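Local coordinates for mnemiopsin 1 (Mnemiopsis leidyi, PDB 5VP3), which emits light as a calcium-regulated photoprotein of a comb jelly, with EF-hand loops that hold cadmium ions in this crystal, at residues W21-E26 with W101-R106; D140-V145 with T174-R179; E146-M151 with E160-F165. All blocks are in the same frame, centred on the assembly; numbering follows the deposited sequence. Where two conformers were deposited one is given.

From the N terminus, contact 1 comes first: the loop 21-26, between helices 9-16 and 30-43, is brought back against the start of helix 101-117, closing a mostly helical excursion of 74 residues. The span it closes ends before contact 2 opens. Contact 2 joins segments 140-145 and 174-179 of two metal-binding loops in the EF-hand pair, and contact 3 lies within its span, pairing helix 145-154 with helix 161-169. Contacts 2 and 3 share one cadmium ion, which takes ligands from Asp140, Thr142 and Glu147, among others. Contact 1 stands on the opposite side of the chain's centre, its own centre about 30 Å from that of contact 3.

Contact 1. Residues W21-E26 with W101-R106; sequences WKFNVE and WVEANR
Trp21 starts the contact by setting the six-membered part of its indole beside the backbone of Arg106, where CZ2 lies 3.8 Å from Arg106 O. The same ring touches Val107 and Glu110, so it leans along the next part of helix 101-117. Two residues on, Phe23 carries most of the packing. Its CG lies anti to the backbone N (chi1 177°), which sends the ring out across the helix surface. Glu103 passes over one face of that ring: its CG stands 3.9 Å from the ring centroid, 27° off the normal, a CH-pi contact displaced toward the rim. The carboxylate plane is only 12° from that of the ring. Farther out, CE1 of Phe23 meets CG of Arg106 at 3.9 Å, and CZ meets CG1 of Val102 at 4.2 Å. The backbone N of Val25 sits over the opposite face of the phenyl ring, offset toward the rim. No hydrogen bond joins the two segments. Glutamate and arginine suit this helix face because their methylenes serve an aromatic surface; the Glu103 carboxylate stays beside the ring with OE2 hydrogen-bonded to the Tyr11 hydroxyl, while the Arg106 guanidinium leads away. The contact therefore rests on shape and dispersion.

Contact 2. Residues D140-V145 with T174-R179; sequences DGTVDV and TGKLER. With CD (cadmium ion), chain D; CD (cadmium ion), chain C.
Val143 and Leu177 pair their backbones in a single antiparallel, hydrogen-bonded bridge between two metal-binding loops. Leu177 N gives the shorter bond, 2.7 Å to Val143 O, and it lies in the carbonyl plane; the return bond, Val143 N to Leu177 O, is 3.2 Å long, its donor tilted 29° from the Leu177 carbonyl plane. The two branched apolar side chains suit this buried centre, and Leu177 goes on to Phe166, Leu182 and Leu185. Lys176 supplies the charged link. Turned about its CB-CG bond (chi2 -85°), its chain lies against Thr142 and brings NZ 3.0 Å from Asp140 OD2, in a salt bridge met from above the carboxylate plane; NZ also donates a hydrogen bond to Thr142 OG1 at 3.1 Å. Asp140 thus divides its oxygens: OD1 binds one cadmium ion and accepts from Thr142 N in an Asx turn, while OD2 takes the lysine. Gly141 suits its place, because a CB there would press on the preceding carbonyl O. Thr142 O joins the same metal, completed by Asp136, Glu147 and a water. Asp144 OD1, at an N-cap, accepts from Glu147 N. The second cadmium ion takes Thr174 OG1, Lys176 O and Glu178 OE1, with Asp170 and Glu181. Thr174 OG1 also donates to Glu178 OE2 at 2.7 Å, on the syn lone pair, and accepts from Lys176 N in an ST turn. One water accepts from Val145 N and donates to Gly175 O. Two EF-hand loops side by side, coupled by a short antiparallel bridge, are characteristic of a paired EF-hand domain.

Contact 3. Residues E146-M151 with E160-F165; sequences EELKTM and EAAYTF. With CD (cadmium ion), chain C.
Ala162 meets Lys149 where the two helix segments are nearest in register, its CB 3.5 Å from CG of the lysine. The small methyl suits this spot, since it lets the lysine's aliphatic stem lie close against the helix. Beside it Leu148 fills the buried flank: with its CG anti to the backbone N (chi1 -177°), its CD2 reaches 4.1 Å from Ala162 CB and 4.4 Å from Phe165 CB. The solvent side is looser and polar. There Lys149, bent at chi3 (85°), runs obliquely past the Tyr163 ring and donates from NZ to its OH at 2.8 Å. The same NZ forms a salt bridge with Glu146 OE2, also 2.8 Å away and met on the syn side of the carboxylate, so one ammonium group joins an acid of its own helix to a phenol of the other. With an alanine here, Glu146 would probably lose its positive mate and the hydroxyl of Tyr163 this donor, and the cover over the Ala162 methyl would thin. The segment axes approach to 9.0 Å at an angle of 125°. Helix 179-190 packs on the buried flank through Leu185, which touches Leu148 and Phe165, while helix 53-66 meets Thr150 and Met151.

Contact 1. Residues W21-E26 with W101-R106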
loop_
_atom_site.group_PDB
_atom_site.type_symbol
_atom_site.label_atom_id
_atom_site.label_comp_id
_atom_site.label_asym_id
_atom_site.label_seq_id
_atom_site.Cartn_x
_atom_site.Cartn_y
_atom_site.Cartn_z
ATOM N N TRP A 21 14.978 10.866 -12.242
ATOM C CA TRP A 21 15.340 9.599 -11.614
ATOM C C TRP A 21 15.267 8.455 -12.612
ATOM O O TRP A 21 14.343 8.380 -13.444
ATOM C CB TRP A 21 14.413 9.334 -10.420
ATOM C CG TRP A 21 14.585 8.042 -9.725
ATOM C CD1 TRP A 21 15.350 7.799 -8.602
ATOM C CD2 TRP A 21 13.969 6.807 -10.065
ATOM N NE1 TRP A 21 15.247 6.478 -8.245
ATOM C CE2 TRP A 21 14.404 5.847 -9.125
ATOM C CE3 TRP A 21 13.096 6.407 -11.083
ATOM C CZ2 TRP A 21 13.981 4.521 -9.167
ATOM C CZ3 TRP A 21 12.686 5.093 -11.125
ATOM C CH2 TRP A 21 13.117 4.168 -10.178
ATOM N N LYS A 22 16.247 7.545 -12.499
ATOM C CA LYS A 22 16.347 6.343 -13.316
ATOM C C LYS A 22 16.449 5.108 -12.446
ATOM O O LYS A 22 17.191 5.072 -11.462
ATOM C CB LYS A 22 17.596 6.382 -14.252
ATOM C CG LYS A 22 17.436 7.239 -15.494
ATOM C CD LYS A 22 16.088 6.937 -16.187
ATOM C CE LYS A 22 16.088 7.306 -17.663
ATOM N NZ LYS A 22 15.857 8.764 -17.835
ATOM N N PHE A 23 15.764 4.066 -12.868
ATOM C CA PHE A 23 15.772 2.817 -12.130
ATOM C C PHE A 23 17.062 2.028 -12.352
ATOM O O PHE A 23 17.520 1.856 -13.485
ATOM C CB PHE A 23 14.565 1.975 -12.555
ATOM C CG PHE A 23 14.518 0.624 -11.900
ATOM C CD1 PHE A 23 14.447 0.516 -10.529
ATOM C CD2 PHE A 23 14.566 -0.531 -12.658
ATOM C CE1 PHE A 23 14.416 -0.717 -9.920
ATOM C CE2 PHE A 23 14.529 -1.765 -12.042
ATOM C CZ PHE A 23 14.446 -1.853 -10.685
ATOM N N ASN A 24 17.621 1.511 -11.264
ATOM C CA ASN A 24 18.747 0.576 -11.332
ATOM C C ASN A 24 18.448 -0.629 -10.451
ATOM O O ASN A 24 18.451 -0.515 -9.221
ATOM C CB ASN A 24 20.043 1.246 -10.895
ATOM C CG ASN A 24 21.165 0.253 -10.680
ATOM O OD1 ASN A 24 21.166 -0.861 -11.247
ATOM N ND2 ASN A 24 22.136 0.644 -9.840
ATOM N N VAL A 25 18.229 -1.794 -11.072
ATOM C CA VAL A 25 17.833 -2.970 -10.303
ATOM C C VAL A 25 18.912 -3.392 -9.325
ATOM O O VAL A 25 18.591 -3.988 -8.288
ATOM C CB VAL A 25 17.434 -4.131 -11.238
ATOM C CG1 VAL A 25 18.588 -4.536 -12.109
ATOM C CG2 VAL A 25 16.879 -5.319 -10.415
ATOM N N GLU A 26 20.184 -3.055 -9.599
ATOM C CA GLU A 26 21.267 -3.396 -8.676
ATOM C C GLU A 26 21.078 -2.763 -7.315
ATOM O O GLU A 26 21.686 -3.219 -6.345
ATOM C CB GLU A 26 22.627 -2.951 -9.233
ATOM C CG GLU A 26 23.038 -3.646 -10.532
ATOM C CD GLU A 26 23.153 -5.170 -10.379
ATOM O OE1 GLU A 26 23.546 -5.635 -9.268
ATOM O OE2 GLU A 26 22.819 -5.884 -11.363
ATOM N N TRP A 101 7.216 -5.247 -11.910
ATOM C CA TRP A 101 6.673 -4.942 -10.586
ATOM C C TRP A 101 7.704 -4.270 -9.704
ATOM O O TRP A 101 7.396 -3.282 -9.033
ATOM C CB TRP A 101 6.164 -6.206 -9.930
ATOM C CG TRP A 101 5.679 -6.080 -8.475
ATOM C CD1 TRP A 101 6.178 -6.748 -7.414
ATOM C CD2 TRP A 101 4.575 -5.310 -7.974
ATOM N NE1 TRP A 101 5.473 -6.448 -6.277
ATOM C CE2 TRP A 101 4.479 -5.568 -6.594
ATOM C CE3 TRP A 101 3.664 -4.426 -8.552
ATOM C CZ2 TRP A 101 3.512 -4.977 -5.784
ATOM C CZ3 TRP A 101 2.709 -3.827 -7.735
ATOM C CH2 TRP A 101 2.636 -4.115 -6.367
ATOM N N VAL A 102 8.926 -4.814 -9.652
ATOM C CA VAL A 102 9.966 -4.218 -8.800
ATOM C C VAL A 102 10.193 -2.780 -9.204
ATOM O O VAL A 102 10.252 -1.870 -8.361
ATOM C CB VAL A 102 11.280 -5.021 -8.890
ATOM C CG1 VAL A 102 12.375 -4.360 -8.059
ATOM C CG2 VAL A 102 11.072 -6.473 -8.441
ATOM N N GLU A 103 10.317 -2.554 -10.508
ATOM C CA GLU A 103 10.573 -1.215 -11.006
ATOM C C GLU A 103 9.412 -0.287 -10.685
ATOM O O GLU A 103 9.623 0.868 -10.286
ATOM C CB GLU A 103 10.794 -1.259 -12.518
ATOM C CG GLU A 103 11.114 0.115 -13.072
ATOM C CD GLU A 103 11.428 0.127 -14.562
ATOM O OE1 GLU A 103 11.384 -0.941 -15.220
ATOM O OE2 GLU A 103 11.689 1.238 -15.062
ATOM N N ALA A 104 8.179 -0.772 -10.866
ATOM C CA ALA A 104 7.006 0.042 -10.539
ATOM C C ALA A 104 7.047 0.471 -9.077
ATOM O O ALA A 104 6.768 1.631 -8.754
ATOM C CB ALA A 104 5.725 -0.742 -10.834
ATOM N N ASN A 105 7.473 -0.437 -8.182
ATOM C CA ASN A 105 7.565 -0.095 -6.768
ATOM C C ASN A 105 8.634 0.934 -6.500
ATOM O O ASN A 105 8.437 1.822 -5.673
ATOM C CB ASN A 105 7.822 -1.336 -5.946
ATOM C CG ASN A 105 6.544 -1.987 -5.527
ATOM O OD1 ASN A 105 5.954 -1.629 -4.508
ATOM N ND2 ASN A 105 6.092 -2.940 -6.311
ATOM N N ARG A 106 9.766 0.850 -7.184
ATOM C CA ARG A 106 10.845 1.773 -6.887
ATOM C C ARG A 106 10.581 3.155 -7.483
ATOM O O ARG A 106 10.987 4.146 -6.898
ATOM C CB ARG A 106 12.178 1.194 -7.380
ATOM C CG ARG A 106 12.666 0.014 -6.530
ATOM C CD ARG A 106 13.214 0.465 -5.186
ATOM N NE ARG A 106 12.222 0.435 -4.114
ATOM C CZ ARG A 106 12.300 1.161 -2.991
ATOM N NH1 ARG A 106 11.356 1.050 -2.074
ATOM N NH2 ARG A 106 13.304 2.012 -2.781
#

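Contact 2. Residues D140-V145 with T174-R179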
loop_
_atom_site.group_PDB
_atom_site.type_symbol
_atom_site.label_atom_id
_atom_site.label_comp_id
_atom_site.label_asym_id
_atom_site.label_seq_id
_atom_site.Cartn_x
_atom_site.Cartn_y
_atom_site.Cartn_z
ATOM N N ASP A 140 -14.191 4.199 18.178
ATOM C CA ASP A 140 -13.557 4.985 19.227
ATOM C C ASP A 140 -12.541 5.955 18.692
ATOM O O ASP A 140 -11.902 6.654 19.490
ATOM C CB ASP A 140 -12.926 4.087 20.290
ATOM C CG ASP A 140 -11.761 3.264 19.777
ATOM O OD1 ASP A 140 -11.422 3.293 18.557
ATOM O OD2 ASP A 140 -11.194 2.565 20.634
ATOM N N GLY A 141 -12.409 6.061 17.365
ATOM C CA GLY A 141 -11.495 7.026 16.822
ATOM C C GLY A 141 -10.075 6.550 16.736
ATOM O O GLY A 141 -9.215 7.329 16.319
ATOM N N THR A 142 -9.812 5.285 17.066
ATOM C CA THR A 142 -8.460 4.719 17.080
ATOM C C THR A 142 -8.487 3.278 16.594
ATOM O O THR A 142 -9.543 2.670 16.405
ATOM C CB THR A 142 -7.840 4.717 18.483
ATOM O OG1 THR A 142 -8.530 3.750 19.293
ATOM C CG2 THR A 142 -7.959 6.099 19.134
ATOM N N VAL A 143 -7.308 2.709 16.411
ATOM C CA VAL A 143 -7.202 1.324 15.998
ATOM C C VAL A 143 -6.524 0.539 17.107
ATOM O O VAL A 143 -5.373 0.837 17.471
ATOM C CB VAL A 143 -6.449 1.218 14.668
ATOM C CG1 VAL A 143 -6.269 -0.228 14.254
ATOM C CG2 VAL A 143 -7.216 2.008 13.598
ATOM N N ASP A 144 -7.232 -0.459 17.658
ATOM C CA ASP A 144 -6.648 -1.284 18.721
ATOM C C ASP A 144 -6.177 -2.613 18.137
ATOM O O ASP A 144 -6.295 -2.846 16.931
ATOM C CB ASP A 144 -7.642 -1.438 19.886
ATOM C CG ASP A 144 -8.796 -2.392 19.598
ATOM O OD1 ASP A 144 -8.879 -2.959 18.487
ATOM O OD2 ASP A 144 -9.606 -2.577 20.538
ATOM N N VAL A 145 -5.563 -3.483 18.967
ATOM C CA VAL A 145 -4.835 -4.604 18.368
ATOM C C VAL A 145 -5.792 -5.556 17.686
ATOM O O VAL A 145 -5.445 -6.143 16.652
ATOM C CB VAL A 145 -3.950 -5.381 19.369
ATOM C CG1 VAL A 145 -2.921 -4.512 19.966
ATOM C CG2 VAL A 145 -4.772 -6.020 20.438
ATOM N N THR A 174 -0.111 3.953 24.020
ATOM C CA THR A 174 -1.516 4.145 24.368
ATOM C C THR A 174 -2.341 2.867 24.312
ATOM O O THR A 174 -3.522 2.903 24.674
ATOM C CB THR A 174 -2.179 5.160 23.444
ATOM O OG1 THR A 174 -2.053 4.743 22.077
ATOM C CG2 THR A 174 -1.593 6.515 23.652
ATOM N N GLY A 175 -1.765 1.755 23.842
ATOM C CA GLY A 175 -2.551 0.583 23.496
ATOM C C GLY A 175 -3.430 0.762 22.271
ATOM O O GLY A 175 -4.231 -0.123 21.981
ATOM N N LYS A 176 -3.294 1.878 21.540
ATOM C CA LYS A 176 -3.998 2.127 20.287
ATOM C C LYS A 176 -2.998 2.662 19.262
ATOM O O LYS A 176 -2.024 3.329 19.620
ATOM C CB LYS A 176 -5.129 3.164 20.446
ATOM C CG LYS A 176 -5.987 3.032 21.707
ATOM C CD LYS A 176 -7.106 2.027 21.522
ATOM C CE LYS A 176 -8.197 2.235 22.538
ATOM N NZ LYS A 176 -8.930 3.511 22.357
ATOM N N LEU A 177 -3.262 2.396 17.982
ATOM C CA LEU A 177 -2.580 3.103 16.895
ATOM C C LEU A 177 -3.393 4.335 16.541
ATOM O O LEU A 177 -4.506 4.219 16.030
ATOM C CB LEU A 177 -2.408 2.218 15.677
ATOM C CG LEU A 177 -1.603 0.970 15.875
ATOM C CD1 LEU A 177 -1.572 0.188 14.544
ATOM C CD2 LEU A 177 -0.215 1.294 16.346
ATOM N N GLU A 178 -2.864 5.510 16.875
ATOM C CA GLU A 178 -3.412 6.759 16.373
ATOM C C GLU A 178 -2.984 6.929 14.905
ATOM O O GLU A 178 -2.131 6.196 14.403
ATOM C CB GLU A 178 -2.943 7.907 17.270
ATOM C CG GLU A 178 -3.499 7.827 18.716
ATOM C CD GLU A 178 -2.835 6.809 19.641
ATOM O OE1 GLU A 178 -1.629 6.473 19.463
ATOM O OE2 GLU A 178 -3.553 6.333 20.565
ATOM N N ARG A 179 -3.562 7.922 14.223
ATOM C CA ARG A 179 -3.421 7.990 12.767
ATOM C C ARG A 179 -1.970 8.079 12.297
ATOM O O ARG A 179 -1.647 7.442 11.279
ATOM C CB ARG A 179 -4.269 9.148 12.211
ATOM C CG ARG A 179 -5.786 8.865 12.255
ATOM C CD ARG A 179 -6.682 9.986 11.674
ATOM N NE ARG A 179 -8.099 9.608 11.745
ATOM C CZ ARG A 179 -8.894 9.820 12.802
ATOM N NH1 ARG A 179 -8.432 10.430 13.884
ATOM N NH2 ARG A 179 -10.162 9.410 12.789
HETATM CD CD CD D . -0.343 4.908 20.221
HETATM CD CD CD C . -11.251 1.357 17.405
HETATM O O HOH W 1 -4.955 -2.648 21.636
HETATM O O HOH W 2 -10.379 0.438 19.790
#

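Contact 3. Residues E146-M151 with E160-F165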
loop_
_atom_site.group_PDB
_atom_site.type_symbol
_atom_site.label_atom_id
_atom_site.label_comp_id
_atom_site.label_asym_id
_atom_site.label_seq_id
_atom_site.Cartn_x
_atom_site.Cartn_y
_atom_site.Cartn_z
ATOM N N GLU A 146 -6.980 -5.764 18.264
ATOM C CA GLU A 146 -7.974 -6.628 17.608
ATOM C C GLU A 146 -8.393 -6.032 16.271
ATOM O O GLU A 146 -8.480 -6.737 15.259
ATOM C CB GLU A 146 -9.200 -6.837 18.507
ATOM C CG GLU A 146 -9.018 -7.814 19.674
ATOM C CD GLU A 146 -8.534 -9.205 19.264
ATOM O OE1 GLU A 146 -8.766 -9.623 18.114
ATOM O OE2 GLU A 146 -7.903 -9.885 20.098
ATOM N N GLU A 147 -8.606 -4.713 16.229
ATOM C CA GLU A 147 -8.887 -4.096 14.936
ATOM C C GLU A 147 -7.763 -4.343 13.942
ATOM O O GLU A 147 -8.032 -4.546 12.752
ATOM C CB GLU A 147 -9.208 -2.612 15.143
ATOM C CG GLU A 147 -10.579 -2.469 15.831
ATOM C CD GLU A 147 -10.923 -1.049 16.283
ATOM O OE1 GLU A 147 -12.106 -0.743 16.492
ATOM O OE2 GLU A 147 -10.027 -0.227 16.466
ATOM N N LEU A 148 -6.503 -4.398 14.395
ATOM C CA LEU A 148 -5.424 -4.616 13.427
ATOM C C LEU A 148 -5.346 -6.082 13.009
ATOM O O LEU A 148 -5.046 -6.382 11.847
ATOM C CB LEU A 148 -4.071 -4.169 13.981
ATOM C CG LEU A 148 -2.910 -4.302 12.996
ATOM C CD1 LEU A 148 -3.060 -3.274 11.827
ATOM C CD2 LEU A 148 -1.567 -4.157 13.699
ATOM N N LYS A 149 -5.616 -6.996 13.945
ATOM C CA LYS A 149 -5.698 -8.416 13.625
ATOM C C LYS A 149 -6.735 -8.671 12.529
ATOM O O LYS A 149 -6.517 -9.487 11.626
ATOM C CB LYS A 149 -6.054 -9.220 14.886
ATOM C CG LYS A 149 -4.912 -9.403 15.912
ATOM C CD LYS A 149 -5.455 -9.847 17.291
ATOM C CE LYS A 149 -5.659 -11.355 17.403
ATOM N NZ LYS A 149 -6.263 -11.716 18.714
ATOM N N THR A 150 -7.892 -8.035 12.624
ATOM C CA THR A 150 -8.870 -8.196 11.565
ATOM C C THR A 150 -8.251 -7.878 10.226
ATOM O O THR A 150 -8.442 -8.620 9.261
ATOM C CB THR A 150 -10.066 -7.322 11.854
ATOM O OG1 THR A 150 -10.598 -7.744 13.117
ATOM C CG2 THR A 150 -11.108 -7.465 10.768
ATOM N N MET A 151 -7.448 -6.811 10.162
ATOM C CA MET A 151 -6.786 -6.478 8.909
ATOM C C MET A 151 -5.840 -7.583 8.468
ATOM O O MET A 151 -5.671 -7.830 7.262
ATOM C CB MET A 151 -6.010 -5.168 9.035
ATOM C CG MET A 151 -5.522 -4.685 7.671
ATOM S SD MET A 151 -4.415 -3.251 7.651
ATOM C CE MET A 151 -2.850 -4.007 7.954
ATOM N N GLU A 160 -1.093 -13.317 14.478
ATOM C CA GLU A 160 -0.007 -13.029 15.410
ATOM C C GLU A 160 1.011 -12.024 14.868
ATOM O O GLU A 160 1.767 -11.445 15.657
ATOM C CB GLU A 160 0.710 -14.335 15.803
ATOM C CG GLU A 160 1.226 -15.202 14.634
ATOM C CD GLU A 160 1.611 -16.628 15.061
ATOM O OE1 GLU A 160 2.160 -16.805 16.176
ATOM O OE2 GLU A 160 1.354 -17.573 14.276
ATOM N N ALA A 161 1.081 -11.806 13.553
ATOM C CA ALA A 161 1.915 -10.712 13.071
ATOM C C ALA A 161 1.436 -9.371 13.630
ATOM O O ALA A 161 2.238 -8.448 13.807
ATOM C CB ALA A 161 1.923 -10.675 11.545
ATOM N N ALA A 162 0.141 -9.253 13.941
ATOM C CA ALA A 162 -0.398 -7.980 14.405
ATOM C C ALA A 162 0.303 -7.515 15.676
ATOM O O ALA A 162 0.694 -6.346 15.789
ATOM C CB ALA A 162 -1.907 -8.096 14.632
ATOM N N TYR A 163 0.465 -8.417 16.652
ATOM C CA TYR A 163 1.066 -8.031 17.928
ATOM C C TYR A 163 2.442 -7.413 17.722
ATOM O O TYR A 163 2.777 -6.403 18.352
ATOM C CB TYR A 163 1.132 -9.239 18.873
ATOM C CG TYR A 163 -0.246 -9.733 19.288
ATOM C CD1 TYR A 163 -0.985 -9.076 20.286
ATOM C CD2 TYR A 163 -0.818 -10.845 18.670
ATOM C CE1 TYR A 163 -2.257 -9.529 20.656
ATOM C CE2 TYR A 163 -2.077 -11.306 19.031
ATOM C CZ TYR A 163 -2.794 -10.649 20.015
ATOM O OH TYR A 163 -4.049 -11.127 20.348
ATOM N N THR A 164 3.223 -7.968 16.801
ATOM C CA THR A 164 4.560 -7.446 16.513
ATOM C C THR A 164 4.495 -6.032 15.952
ATOM O O THR A 164 5.146 -5.112 16.465
ATOM C CB THR A 164 5.270 -8.367 15.510
ATOM O OG1 THR A 164 5.111 -9.737 15.909
ATOM C CG2 THR A 164 6.754 -8.025 15.394
ATOM N N PHE A 165 3.755 -5.858 14.852
ATOM C CA PHE A 165 3.651 -4.553 14.207
ATOM C C PHE A 165 3.115 -3.517 15.173
ATOM O O PHE A 165 3.610 -2.390 15.236
ATOM C CB PHE A 165 2.709 -4.620 13.015
ATOM C CG PHE A 165 3.253 -5.346 11.837
ATOM C CD1 PHE A 165 4.237 -4.768 11.036
ATOM C CD2 PHE A 165 2.743 -6.587 11.487
ATOM C CE1 PHE A 165 4.726 -5.430 9.921
ATOM C CE2 PHE A 165 3.223 -7.256 10.377
ATOM C CZ PHE A 165 4.222 -6.670 9.588
HETATM CD CD CD C . -11.251 1.357 17.405
HETATM O O HOH W 2 -10.379 0.438 19.790
#